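Local atomic coordinates of porphyranase B (Zobellia galactanivorans, PDB entry 3JUU), a protein that hydrolyses the sulfated red-algal polysaccharide porphyran at linkages between beta-D-galactopyranose and alpha-L-galactopyranose-6-sulfate, as a member of glycoside hydrolase family 16. Residues Asp35-Lys40 with Gly72-Thr77; Tyr110-Lys115 with His202-Trp207. All coordinates share one frame; numbering follows the deposited sequence.

The two contacts belong to the beta-sandwich (jelly-roll) fold of glycoside hydrolase family 16. They follow one another along the chain: contact 1 is complete before contact 2 begins. Their centres lie 15 Å apart, and their nearest atoms are about 7 Å apart, so they do not touch. Strand 264-276 links them, pairing antiparallel with strand 73-87 of contact 1 and with strand 108-115 of contact 2. Contact 1 fastens a peripheral loop, after strand 26-29, against strand 73-87, away from the annotated sites. Contact 2 is a buried strand pair that builds the interior near the catalytic strand; the side chain of M114 is about 8 Å from that of E148, the probable proton donor.

Contact 1: residues Asp35-Lys40 with Gly72-Thr77; sequences DEFEGK and GSLQIT. With SO4 (sulfate ion), chain E.
F37 lays its ring over the side chain of L74, and this is the tightly packed part of the contact. L74 CB sits almost over the ring centre, 3.7 Å from the centroid and 9° off the normal, a CH-pi contact. The opposite face carries D35 CB, offset toward the rim. The F37 CG lies anti to its carbonyl carbon (chi1 -59°), which brings the ring over L74. L74 CD2 reaches F37 CZ at 3.9 Å. M240 of strand 237-242 touches both side chains, and L69 also packs on F37. D35 holds the loop's turn: its OD1 accepts from F37 N at 2.8 Å, an Asx turn, with the donor above the carboxylate plane. With an alanine at F37 the ring would be gone, and L74 CB and D35 CB would probably lose their shared packing partner, with a gap opening beside M240.

The other side is looser and more polar. The E38 chain bends at chi2 (-63°), and its carboxylate comes back over G72, with OE1 3.7 Å from G72 CA. One water joins the segments. It donates to F37 O and G39 O and accepts from G72 N at 2.8 Å. Farther out, K40 grips a sulfate, probably from the crystallisation liquor, through its backbone N, 2.7 Å from sulfate O4, and through NZ. Apolar packing thus gives the loop its seat, while the polar link between the segments runs through water, so the outer side is probably the more yielding.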
ATOM      1  N   ASP A  35      -2.793  -1.021 -13.859  1.00 12.38           N
ATOM      2  CA  ASP A  35      -3.939  -1.924 -14.142  1.00 15.24           C
ATOM      3  C   ASP A  35      -5.216  -1.203 -13.795  1.00 14.52           C
ATOM      4  O   ASP A  35      -5.337  -0.566 -12.719  1.00 15.38           O
ATOM      5  CB  ASP A  35      -3.818  -3.229 -13.326  1.00 14.98           C
ATOM      6  CG  ASP A  35      -4.474  -4.448 -14.039  1.00 16.77           C
ATOM      7  OD1 ASP A  35      -5.461  -4.216 -14.746  1.00 12.30           O
ATOM      8  OD2 ASP A  35      -4.004  -5.591 -13.810  1.00 18.59           O
ATOM      9  N   GLU A  36      -6.187  -1.262 -14.727  1.00 13.91           N
ATOM     10  CA  GLU A  36      -7.535  -0.724 -14.494  1.00 13.17           C
ATOM     11  C   GLU A  36      -8.417  -1.832 -13.899  1.00 14.45           C
ATOM     12  O   GLU A  36      -9.497  -1.530 -13.406  1.00 14.73           O
ATOM     13  CB  GLU A  36      -8.154  -0.239 -15.833  1.00 15.77           C
ATOM     14  CG  GLU A  36      -7.427   0.930 -16.460  1.00 12.02           C
ATOM     15  CD  GLU A  36      -7.416   2.148 -15.530  1.00 15.26           C
ATOM     16  OE1 GLU A  36      -8.488   2.558 -15.048  1.00 16.78           O
ATOM     17  OE2 GLU A  36      -6.326   2.711 -15.297  1.00 17.27           O
ATOM     18  N   PHE A  37      -7.917  -3.065 -13.902  1.00 14.63           N
ATOM     19  CA  PHE A  37      -8.641  -4.208 -13.237  1.00 16.33           C
ATOM     20  C   PHE A  37      -9.989  -4.501 -13.892  1.00 17.46           C
ATOM     21  O   PHE A  37     -10.968  -4.837 -13.190  1.00 14.77           O
ATOM     22  CB  PHE A  37      -8.841  -3.980 -11.724  1.00 15.64           C
ATOM     23  CG  PHE A  37      -7.549  -3.802 -11.017  1.00 12.61           C
ATOM     24  CD1 PHE A  37      -6.621  -4.837 -10.977  1.00 13.56           C
ATOM     25  CD2 PHE A  37      -7.267  -2.580 -10.373  1.00 12.30           C
ATOM     26  CE1 PHE A  37      -5.384  -4.670 -10.329  1.00 17.79           C
ATOM     27  CE2 PHE A  37      -6.007  -2.433  -9.731  1.00 13.51           C
ATOM     28  CZ  PHE A  37      -5.096  -3.475  -9.695  1.00 12.21           C
ATOM     29  N   GLU A  38      -9.978  -4.443 -15.235  1.00 18.61           N
ATOM     30  CA  GLU A  38     -11.175  -4.780 -16.033  1.00 22.34           C
ATOM     31  C   GLU A  38     -11.160  -6.291 -16.163  1.00 22.72           C
ATOM     32  O   GLU A  38     -10.105  -6.906 -16.053  1.00 24.29           O
ATOM     33  CB  GLU A  38     -11.091  -4.092 -17.422  1.00 24.00           C
ATOM     34  CG  GLU A  38     -11.449  -2.612 -17.396  1.00 27.21           C
ATOM     35  CD  GLU A  38     -12.884  -2.326 -16.978  1.00 32.95           C
ATOM     36  OE1 GLU A  38     -13.170  -1.154 -16.698  1.00 38.38           O
ATOM     37  OE2 GLU A  38     -13.756  -3.225 -16.918  1.00 38.80           O
ATOM     38  N   GLY A  39     -12.302  -6.900 -16.408  1.00 23.78           N
ATOM     39  CA  GLY A  39     -12.289  -8.350 -16.589  1.00 24.09           C
ATOM     40  C   GLY A  39     -12.760  -9.103 -15.351  1.00 24.25           C
ATOM     41  O   GLY A  39     -13.328  -8.500 -14.399  1.00 22.61           O
ATOM     42  N   LYS A  40     -12.556 -10.417 -15.387  1.00 22.91           N
ATOM     43  CA  LYS A  40     -13.105 -11.292 -14.340  1.00 23.90           C
ATOM     44  C   LYS A  40     -12.066 -11.835 -13.412  1.00 22.66           C
ATOM     45  O   LYS A  40     -12.412 -12.295 -12.325  1.00 24.04           O
ATOM     46  CB  LYS A  40     -13.894 -12.456 -14.998  1.00 25.06           C
ATOM     47  CG  LYS A  40     -15.075 -11.942 -15.905  1.00 26.45           C
ATOM     48  CD  LYS A  40     -15.766 -13.029 -16.762  1.00 31.64           C
ATOM     49  CE  LYS A  40     -14.882 -13.603 -17.911  1.00 38.23           C
ATOM     50  NZ  LYS A  40     -14.401 -12.569 -18.932  1.00 42.21           N
ATOM     51  N   GLY A  72     -14.491  -3.420 -13.114  1.00 16.46           N
ATOM     52  CA  GLY A  72     -13.270  -2.611 -13.347  1.00 16.39           C
ATOM     53  C   GLY A  72     -12.616  -2.188 -12.006  1.00 15.25           C
ATOM     54  O   GLY A  72     -12.092  -1.094 -11.899  1.00 15.55           O
ATOM     55  N   SER A  73     -12.693  -3.039 -10.994  1.00 13.61           N
ATOM     56  CA  SER A  73     -11.991  -2.731  -9.730  1.00 12.86           C
ATOM     57  C   SER A  73     -11.386  -4.008  -9.151  1.00 13.34           C
ATOM     58  O   SER A  73     -11.880  -5.176  -9.405  1.00 12.61           O
ATOM     59  CB  SER A  73     -12.967  -2.083  -8.733  1.00 13.16           C
ATOM     60  OG  SER A  73     -13.854  -3.091  -8.219  1.00 18.95           O
ATOM     61  N   LEU A  74     -10.325  -3.821  -8.369  1.00 11.30           N
ATOM     62  CA  LEU A  74      -9.733  -4.897  -7.580  1.00 11.20           C
ATOM     63  C   LEU A  74     -10.400  -4.915  -6.208  1.00 10.94           C
ATOM     64  O   LEU A  74     -10.583  -3.820  -5.624  1.00 12.76           O
ATOM     65  CB  LEU A  74      -8.257  -4.584  -7.394  1.00 10.66           C
ATOM     66  CG  LEU A  74      -7.523  -5.435  -6.369  1.00 10.24           C
ATOM     67  CD1 LEU A  74      -7.421  -6.907  -6.721  1.00 10.99           C
ATOM     68  CD2 LEU A  74      -6.054  -4.830  -6.207  1.00 14.02           C
ATOM     69  N   GLN A  75     -10.751  -6.101  -5.676  1.00 10.18           N
ATOM     70  CA  GLN A  75     -11.459  -6.216  -4.406  1.00 11.30           C
ATOM     71  C   GLN A  75     -10.592  -7.127  -3.565  1.00 11.87           C
ATOM     72  O   GLN A  75     -10.214  -8.234  -4.019  1.00 12.56           O
ATOM     73  CB  GLN A  75     -12.856  -6.836  -4.593  1.00 13.19           C
ATOM     74  CG  GLN A  75     -13.710  -5.928  -5.539  1.00 14.57           C
ATOM     75  CD  GLN A  75     -15.067  -6.477  -5.723  1.00 16.40           C
ATOM     76  OE1 GLN A  75     -15.242  -7.702  -5.928  1.00 23.49           O
ATOM     77  NE2 GLN A  75     -16.053  -5.641  -5.541  1.00 15.46           N
ATOM     78  N   ILE A  76     -10.187  -6.637  -2.366  1.00 10.57           N
ATOM     79  CA  ILE A  76      -9.475  -7.498  -1.397  1.00 10.67           C
ATOM     80  C   ILE A  76     -10.398  -7.579  -0.187  1.00 11.23           C
ATOM     81  O   ILE A  76     -10.674  -6.580   0.487  1.00 10.37           O
ATOM     82  CB  ILE A  76      -8.071  -6.924  -0.996  1.00 10.73           C
ATOM     83  CG1 ILE A  76      -7.249  -6.591  -2.268  1.00  8.99           C
ATOM     84  CG2 ILE A  76      -7.349  -7.971  -0.064  1.00  9.66           C
ATOM     85  CD1 ILE A  76      -5.770  -6.126  -1.876  1.00  8.69           C
ATOM     86  N   THR A  77     -10.901  -8.789   0.072  1.00 11.45           N
ATOM     87  CA  THR A  77     -11.993  -8.920   1.027  1.00 11.19           C
ATOM     88  C   THR A  77     -11.476  -9.613   2.302  1.00 10.58           C
ATOM     89  O   THR A  77     -10.833 -10.662   2.216  1.00 14.41           O
ATOM     90  CB  THR A  77     -13.112  -9.787   0.372  1.00 11.37           C
ATOM     91  OG1 THR A  77     -13.687  -9.073  -0.746  1.00 12.88           O
ATOM     92  CG2 THR A  77     -14.243 -10.036   1.409  1.00 12.01           C
TER
HETATM   93  S   SO4 E   5     -10.715 -11.839 -17.924  1.00 58.15           S
HETATM   94  O1  SO4 E   5     -11.983 -11.162 -18.299  1.00 53.22           O
HETATM   95  O2  SO4 E   5     -10.802 -13.260 -18.239  1.00 58.12           O
HETATM   96  O3  SO4 E   5      -9.553 -11.220 -18.581  1.00 52.27           O
HETATM   97  O4  SO4 E   5     -10.504 -11.775 -16.478  1.00 58.21           O
HETATM   98  O   HOH W   1     -13.423  -6.060 -13.162  1.00 16.87           O

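Contact 2: residues Tyr110-Lys115 with His202-Trp207; sequences YECEMK and HVYGVW
Y204 turns the edge of its ring to the neighbouring strand. C112 SG lies at this edge, near the ring plane, 4.3 Å from Y204 CD2. M114 CB packs 4.1 Å from Y204 CE2. Water 2 lies in the plane of the Y204 ring and also in that of H202, at the edge of each. It hydrogen-bonds to Y204 OH at 2.6 Å and lies within hydrogen-bonding distance of M114 O. The Y110 ring has V206 O at its edge, near its plane. Y110 CB meets V206 CG1, which stands between the backbone N and carbonyl carbon of V206 (chi1 63°).

Six backbone hydrogen bonds join the antiparallel strands. Y110 pairs with V206, C112 with Y204 and M114 with H202, each a hydrogen-bonded pair. M114 N donates to H202 O at 2.9 Å, and H202 N donates back to M114 O. M114 O is also approached by the water. E111 with G205 and E113 with V203 are the non-hydrogen-bonded pairs; the side chains of E111, E113 and V203 share the other face of the sheet. There V203 spreads its methyls between two glutamates: CG1 lies 4.0 Å from E111 OE1, and CG2 is 3.7 Å from E113 OE2. The carboxylates have polar partners beyond the pair, W273 for E111 and N268 for E113.

Around the pair, strand 264-276 flanks strand 108-115 and strand 213-218 flanks strand 202-210. D219 accepts from H202 ND1. Over the face bearing Y204 and V206 lies strand 141-150, with I146 touching both side chains; this strand carries E143 and E148, the likely nucleophile and proton donor.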
ATOM      1  N   TYR A 110       3.215   7.226  -8.534  1.00 10.43           N
ATOM      2  CA  TYR A 110       2.458   5.984  -8.323  1.00 10.00           C
ATOM      3  C   TYR A 110       1.236   6.359  -7.620  1.00 10.71           C
ATOM      4  O   TYR A 110       1.310   6.979  -6.522  1.00 10.49           O
ATOM      5  CB  TYR A 110       3.269   5.025  -7.418  1.00 10.48           C
ATOM      6  CG  TYR A 110       4.563   4.641  -8.080  1.00  9.35           C
ATOM      7  CD1 TYR A 110       4.615   3.454  -8.844  1.00  7.47           C
ATOM      8  CD2 TYR A 110       5.715   5.439  -7.981  1.00  7.47           C
ATOM      9  CE1 TYR A 110       5.803   3.095  -9.505  1.00 13.94           C
ATOM     10  CE2 TYR A 110       6.850   5.093  -8.627  1.00  9.41           C
ATOM     11  CZ  TYR A 110       6.893   3.921  -9.403  1.00 14.35           C
ATOM     12  OH  TYR A 110       8.068   3.548 -10.035  1.00 14.65           O
ATOM     13  N   GLU A 111       0.076   5.979  -8.185  1.00 10.73           N
ATOM     14  CA  GLU A 111      -1.171   6.416  -7.583  1.00  9.23           C
ATOM     15  C   GLU A 111      -2.221   5.298  -7.650  1.00  9.52           C
ATOM     16  O   GLU A 111      -2.166   4.468  -8.545  1.00 10.22           O
ATOM     17  CB  GLU A 111      -1.714   7.658  -8.309  1.00 10.58           C
ATOM     18  CG  GLU A 111      -1.623   7.522  -9.868  1.00 11.05           C
ATOM     19  CD  GLU A 111      -2.409   8.554 -10.632  1.00 13.06           C
ATOM     20  OE1 GLU A 111      -2.919   9.510 -10.002  1.00 10.62           O
ATOM     21  OE2 GLU A 111      -2.577   8.318 -11.877  1.00 13.69           O
ATOM     22  N   CYS A 112      -3.182   5.275  -6.712  1.00 10.31           N
ATOM     23  CA  CYS A 112      -4.324   4.381  -6.842  1.00 10.21           C
ATOM     24  C   CYS A 112      -5.573   5.117  -6.364  1.00  9.98           C
ATOM     25  O   CYS A 112      -5.497   6.155  -5.679  1.00 10.64           O
ATOM     26  CB  CYS A 112      -4.063   3.089  -6.004  1.00  9.70           C
ATOM     27  SG  CYS A 112      -4.386   3.339  -4.194  1.00 11.10           S
ATOM     28  N   GLU A 113      -6.764   4.605  -6.720  1.00  9.12           N
ATOM     29  CA  GLU A 113      -7.975   5.118  -6.200  1.00  8.59           C
ATOM     30  C   GLU A 113      -8.560   4.013  -5.324  1.00  9.86           C
ATOM     31  O   GLU A 113      -8.909   2.948  -5.857  1.00 10.25           O
ATOM     32  CB  GLU A 113      -8.980   5.477  -7.348  1.00  9.55           C
ATOM     33  CG  GLU A 113     -10.245   6.114  -6.809  1.00 10.25           C
ATOM     34  CD  GLU A 113     -11.086   6.669  -7.941  1.00 20.44           C
ATOM     35  OE1 GLU A 113     -11.618   5.888  -8.735  1.00 14.27           O
ATOM     36  OE2 GLU A 113     -11.155   7.889  -8.075  1.00 23.48           O
ATOM     37  N   MET A 114      -8.689   4.278  -4.023  1.00  8.59           N
ATOM     38  CA  MET A 114      -8.995   3.187  -3.090  1.00  9.19           C
ATOM     39  C   MET A 114     -10.081   3.640  -2.123  1.00  8.86           C
ATOM     40  O   MET A 114     -10.077   4.811  -1.637  1.00 11.41           O
ATOM     41  CB  MET A 114      -7.684   2.766  -2.341  1.00  9.09           C
ATOM     42  CG  MET A 114      -7.789   1.588  -1.330  1.00  8.81           C
ATOM     43  SD  MET A 114      -6.461   1.501  -0.056  1.00 19.94           S
ATOM     44  CE  MET A 114      -7.901   2.241   0.474  1.00  6.95           C
ATOM     45  N   LYS A 115     -10.961   2.706  -1.790  1.00  8.12           N
ATOM     46  CA  LYS A 115     -11.848   2.893  -0.649  1.00  9.28           C
ATOM     47  C   LYS A 115     -11.501   1.821   0.369  1.00  9.01           C
ATOM     48  O   LYS A 115     -11.392   0.609   0.018  1.00  9.67           O
ATOM     49  CB  LYS A 115     -13.331   2.802  -1.098  1.00 10.45           C
ATOM     50  CG  LYS A 115     -14.293   2.745   0.057  1.00 11.08           C
ATOM     51  CD  LYS A 115     -15.768   2.422  -0.382  1.00 21.33           C
ATOM     52  CE  LYS A 115     -16.471   3.518  -1.016  1.00 27.95           C
ATOM     53  NZ  LYS A 115     -17.801   2.906  -1.447  1.00 30.92           N
ATOM     54  N   HIS A 202     -10.617   7.649  -2.448  1.00 12.10           N
ATOM     55  CA  HIS A 202      -9.651   8.756  -2.531  1.00 11.32           C
ATOM     56  C   HIS A 202      -8.561   8.325  -3.471  1.00 10.47           C
ATOM     57  O   HIS A 202      -8.295   7.132  -3.660  1.00 10.78           O
ATOM     58  CB  HIS A 202      -9.096   9.093  -1.096  1.00 10.14           C
ATOM     59  CG  HIS A 202     -10.108   9.721  -0.185  1.00 11.62           C
ATOM     60  ND1 HIS A 202     -10.365  11.087  -0.171  1.00 13.15           N
ATOM     61  CD2 HIS A 202     -10.954   9.168   0.731  1.00 11.21           C
ATOM     62  CE1 HIS A 202     -11.290  11.346   0.752  1.00 12.61           C
ATOM     63  NE2 HIS A 202     -11.665  10.198   1.299  1.00 12.96           N
ATOM     64  N   VAL A 203      -7.891   9.317  -4.053  1.00  9.43           N
ATOM     65  CA  VAL A 203      -6.754   9.031  -4.855  1.00  9.51           C
ATOM     66  C   VAL A 203      -5.491   9.240  -4.026  1.00  9.37           C
ATOM     67  O   VAL A 203      -5.216  10.346  -3.621  1.00 10.32           O
ATOM     68  CB  VAL A 203      -6.706   9.872  -6.131  1.00  9.98           C
ATOM     69  CG1 VAL A 203      -5.402   9.534  -6.892  1.00 10.52           C
ATOM     70  CG2 VAL A 203      -7.935   9.506  -7.071  1.00 12.82           C
ATOM     71  N   TYR A 204      -4.719   8.179  -3.788  1.00  9.05           N
ATOM     72  CA  TYR A 204      -3.500   8.309  -2.973  1.00  9.26           C
ATOM     73  C   TYR A 204      -2.332   8.213  -3.937  1.00  9.17           C
ATOM     74  O   TYR A 204      -2.204   7.231  -4.686  1.00  9.41           O
ATOM     75  CB  TYR A 204      -3.445   7.106  -1.987  1.00  7.00           C
ATOM     76  CG  TYR A 204      -4.608   7.067  -1.025  1.00  7.68           C
ATOM     77  CD1 TYR A 204      -4.669   8.006   0.051  1.00  7.93           C
ATOM     78  CD2 TYR A 204      -5.688   6.147  -1.173  1.00  9.19           C
ATOM     79  CE1 TYR A 204      -5.744   8.032   0.940  1.00 10.41           C
ATOM     80  CE2 TYR A 204      -6.780   6.184  -0.278  1.00  8.92           C
ATOM     81  CZ  TYR A 204      -6.807   7.117   0.772  1.00  9.36           C
ATOM     82  OH  TYR A 204      -7.821   7.102   1.724  1.00 11.86           O
ATOM     83  N   GLY A 205      -1.412   9.198  -3.867  1.00  9.63           N
ATOM     84  CA  GLY A 205      -0.319   9.259  -4.841  1.00  6.90           C
ATOM     85  C   GLY A 205       0.999   9.624  -4.169  1.00  7.78           C
ATOM     86  O   GLY A 205       1.020  10.275  -3.132  1.00  8.43           O
ATOM     87  N   VAL A 206       2.086   9.187  -4.770  1.00  8.52           N
ATOM     88  CA  VAL A 206       3.411   9.629  -4.342  1.00  7.20           C
ATOM     89  C   VAL A 206       4.234   9.946  -5.579  1.00  8.03           C
ATOM     90  O   VAL A 206       4.323   9.138  -6.539  1.00  9.21           O
ATOM     91  CB  VAL A 206       4.122   8.592  -3.460  1.00  8.84           C
ATOM     92  CG1 VAL A 206       4.387   7.247  -4.245  1.00 10.30           C
ATOM     93  CG2 VAL A 206       5.440   9.194  -2.876  1.00  9.97           C
ATOM     94  N   TRP A 207       4.894  11.109  -5.546  1.00  8.40           N
ATOM     95  CA  TRP A 207       6.030  11.348  -6.514  1.00  8.33           C
ATOM     96  C   TRP A 207       7.320  10.947  -5.911  1.00  8.97           C
ATOM     97  O   TRP A 207       7.833  11.621  -4.990  1.00  9.14           O
ATOM     98  CB  TRP A 207       6.060  12.816  -6.959  1.00  8.78           C
ATOM     99  CG  TRP A 207       7.007  13.070  -8.097  1.00 12.07           C
ATOM    100  CD1 TRP A 207       7.566  12.146  -8.941  1.00 13.71           C
ATOM    101  CD2 TRP A 207       7.561  14.346  -8.468  1.00 14.18           C
ATOM    102  NE1 TRP A 207       8.399  12.798  -9.858  1.00 14.71           N
ATOM    103  CE2 TRP A 207       8.398  14.136  -9.572  1.00 13.17           C
ATOM    104  CE3 TRP A 207       7.394  15.646  -7.972  1.00 19.62           C
ATOM    105  CZ2 TRP A 207       9.132  15.198 -10.194  1.00 19.60           C
ATOM    106  CZ3 TRP A 207       8.128  16.731  -8.613  1.00 22.54           C
ATOM    107  CH2 TRP A 207       8.988  16.472  -9.677  1.00 18.58           C
TER
HETATM  108  O   HOH W   2      -9.929   5.709   1.064  1.00 10.54           O